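Local coordinates for protein GH127 beta-L-arabinofuranoside (PDB 4QK0) that probably hydrolyses beta-L-arabinofuranosides, as a bacterial glycoside hydrolase of family GH127, at residues T300-Y305 with T320-L325. Sequence-based numbering, arbitrary orientation.
Sequences TKRQMY and TFDFDL
Thr320 meets the amide of Gln303, whose OE1 lies 3.5 Å from Thr320 C. The amide carbon CD lies 3.7 Å from Phe321 C, so the side chain runs along the backbone of residues 320-321. Phe321 opens a type II beta turn that ends at Asp324. Its ring meets Trp388 of the second subunit edge-to-face. Asp322 OD2 forms a salt bridge with Arg302 NH1 at 2.9 Å. The oxygen lies in the guanidinium plane, but NH1 comes to the anti side of OD2, 32° out of the carboxylate plane. Arg302 CG is anti to its carbonyl carbon (chi1 -57°) and the chain runs extended to NE, which carries the guanidinium out to Asp322 and Phe323. Asn298 binds both Asp322 OD1 and Gln303 NE2, and Ala262 O also holds NE2. With an alanine in place of Asp322, the Arg302 guanidinium would probably lose its acidic mate and Asn298 ND2 this acceptor. Phe323 N donates to Arg302 O at 2.9 Å, tying the turn to the backbone of Arg302. Phe323 CZ sits over one guanidinium face, 3.9 Å from Arg302 NE. Leu325 CD2 makes a CH-pi contact over the centre of the Tyr305 ring, 3.9 Å from its centroid. The contact joins helix 286-302 and the residues after it to the loop following strand 318-319, within the GH127 catalytic domain. Charged and polar bonds thus fix the turn against segment 300-305, while apolar contact takes over at Leu325, beside the subunit interface.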
loop_
_atom_site.group_PDB
_atom_site.type_symbol
_atom_site.label_atom_id
_atom_site.label_comp_id
_atom_site.label_asym_id
_atom_site.label_seq_id
_atom_site.Cartn_x
_atom_site.Cartn_y
_atom_site.Cartn_z
ATOM N N THR A 300 -21.349 -1.843 7.517
ATOM C CA THR A 300 -21.072 -2.618 8.693
ATOM C C THR A 300 -20.902 -4.087 8.371
ATOM O O THR A 300 -20.363 -4.805 9.184
ATOM C CB THR A 300 -22.170 -2.483 9.791
ATOM O OG1 THR A 300 -23.417 -2.995 9.315
ATOM C CG2 THR A 300 -22.323 -1.080 10.178
ATOM N N LYS A 301 -21.404 -4.541 7.243
ATOM C CA LYS A 301 -21.187 -5.911 6.853
ATOM C C LYS A 301 -20.140 -6.099 5.720
ATOM O O LYS A 301 -19.845 -7.226 5.335
ATOM C CB LYS A 301 -22.494 -6.548 6.448
ATOM C CG LYS A 301 -23.379 -6.638 7.702
ATOM C CD LYS A 301 -24.325 -7.829 7.860
ATOM C CE LYS A 301 -25.095 -7.707 9.188
ATOM N NZ LYS A 301 -26.001 -6.509 9.196
ATOM N N ARG A 302 -19.666 -5.014 5.130
ATOM C CA ARG A 302 -18.690 -5.148 4.050
ATOM C C ARG A 302 -17.532 -4.230 4.134
ATOM O O ARG A 302 -16.549 -4.541 3.523
ATOM C CB ARG A 302 -19.373 -5.016 2.699
ATOM C CG ARG A 302 -20.465 -6.035 2.574
ATOM C CD ARG A 302 -20.931 -6.192 1.186
ATOM N NE ARG A 302 -21.776 -7.369 1.044
ATOM C CZ ARG A 302 -22.131 -7.868 -0.137
ATOM N NH1 ARG A 302 -21.680 -7.310 -1.260
ATOM N NH2 ARG A 302 -22.906 -8.940 -0.199
ATOM N N GLN A 303 -17.632 -3.099 4.836
ATOM C CA GLN A 303 -16.540 -2.104 4.818
ATOM C C GLN A 303 -16.163 -1.579 6.187
ATOM O O GLN A 303 -15.803 -0.432 6.335
ATOM C CB GLN A 303 -16.833 -0.962 3.888
ATOM C CG GLN A 303 -17.036 -1.411 2.440
ATOM C CD GLN A 303 -17.004 -0.218 1.501
ATOM O OE1 GLN A 303 -15.962 0.392 1.274
ATOM N NE2 GLN A 303 -18.187 0.195 1.023
HETATM N N MSE A 304 -16.196 -2.445 7.178
HETATM C CA MSE A 304 -15.874 -2.083 8.517
HETATM C C MSE A 304 -14.875 -3.042 9.099
HETATM O O MSE A 304 -15.023 -4.237 8.951
HETATM C CB MSE A 304 -17.139 -2.137 9.393
HETATM C CG MSE A 304 -16.876 -1.673 10.784
HETATM SE SE MSE A 304 -18.449 -1.851 12.006
HETATM C CE MSE A 304 -18.550 -3.754 12.141
ATOM N N TYR A 305 -13.883 -2.506 9.833
ATOM C CA TYR A 305 -12.875 -3.326 10.519
ATOM C C TYR A 305 -13.429 -3.897 11.803
ATOM O O TYR A 305 -14.335 -3.346 12.406
ATOM C CB TYR A 305 -11.631 -2.459 10.806
ATOM C CG TYR A 305 -10.799 -2.106 9.539
ATOM C CD1 TYR A 305 -9.863 -2.992 9.044
ATOM C CD2 TYR A 305 -10.956 -0.913 8.899
ATOM C CE1 TYR A 305 -9.111 -2.696 7.920
ATOM C CE2 TYR A 305 -10.219 -0.616 7.770
ATOM C CZ TYR A 305 -9.260 -1.521 7.295
ATOM O OH TYR A 305 -8.542 -1.222 6.122
ATOM N N THR A 320 -13.038 2.186 0.202
ATOM C CA THR A 320 -12.742 1.630 -1.109
ATOM C C THR A 320 -13.960 0.844 -1.586
ATOM O O THR A 320 -14.767 1.365 -2.355
ATOM C CB THR A 320 -11.471 0.771 -1.094
ATOM O OG1 THR A 320 -11.539 -0.238 -0.072
ATOM C CG2 THR A 320 -10.303 1.681 -0.813
ATOM N N PHE A 321 -14.026 -0.446 -1.265
ATOM C CA PHE A 321 -15.111 -1.273 -1.781
ATOM C C PHE A 321 -15.278 -2.477 -0.905
ATOM O O PHE A 321 -14.425 -2.792 -0.032
ATOM C CB PHE A 321 -14.866 -1.636 -3.287
ATOM C CG PHE A 321 -13.586 -2.389 -3.522
ATOM C CD1 PHE A 321 -13.556 -3.789 -3.407
ATOM C CD2 PHE A 321 -12.399 -1.717 -3.751
ATOM C CE1 PHE A 321 -12.366 -4.503 -3.544
ATOM C CE2 PHE A 321 -11.196 -2.431 -3.909
ATOM C CZ PHE A 321 -11.205 -3.828 -3.805
ATOM N N ASP A 322 -16.322 -3.236 -1.180
ATOM C CA ASP A 322 -16.640 -4.393 -0.345
ATOM C C ASP A 322 -15.483 -5.345 -0.078
ATOM O O ASP A 322 -14.810 -5.810 -0.988
ATOM C CB ASP A 322 -17.766 -5.179 -0.984
ATOM C CG ASP A 322 -19.091 -4.368 -1.050
ATOM O OD1 ASP A 322 -19.134 -3.176 -0.625
ATOM O OD2 ASP A 322 -20.071 -4.935 -1.566
ATOM N N PHE A 323 -15.307 -5.648 1.198
ATOM C CA PHE A 323 -14.406 -6.649 1.675
ATOM C C PHE A 323 -12.892 -6.286 1.552
ATOM O O PHE A 323 -12.069 -7.139 1.850
ATOM C CB PHE A 323 -14.672 -7.988 1.005
ATOM C CG PHE A 323 -16.078 -8.497 1.149
ATOM C CD1 PHE A 323 -16.598 -8.836 2.392
ATOM C CD2 PHE A 323 -16.853 -8.729 0.018
ATOM C CE1 PHE A 323 -17.863 -9.392 2.499
ATOM C CE2 PHE A 323 -18.134 -9.287 0.119
ATOM C CZ PHE A 323 -18.642 -9.593 1.370
ATOM N N ASP A 324 -12.558 -5.064 1.121
ATOM C CA ASP A 324 -11.177 -4.563 1.032
ATOM C C ASP A 324 -10.778 -3.911 2.341
ATOM O O ASP A 324 -10.991 -2.728 2.573
ATOM C CB ASP A 324 -11.021 -3.577 -0.142
ATOM C CG ASP A 324 -9.587 -3.007 -0.265
ATOM O OD1 ASP A 324 -8.640 -3.753 -0.058
ATOM O OD2 ASP A 324 -9.411 -1.819 -0.567
ATOM N N LEU A 325 -10.238 -4.717 3.215
ATOM C CA LEU A 325 -9.970 -4.294 4.591
ATOM C C LEU A 325 -8.570 -4.678 5.057
ATOM O O LEU A 325 -8.396 -5.498 5.971
ATOM C CB LEU A 325 -10.996 -4.970 5.495
ATOM C CG LEU A 325 -12.411 -4.441 5.262
ATOM C CD1 LEU A 325 -13.400 -5.368 5.920
ATOM C CD2 LEU A 325 -12.593 -3.018 5.786
HETATM O O HOH W 1 -13.836 0.538 2.429
#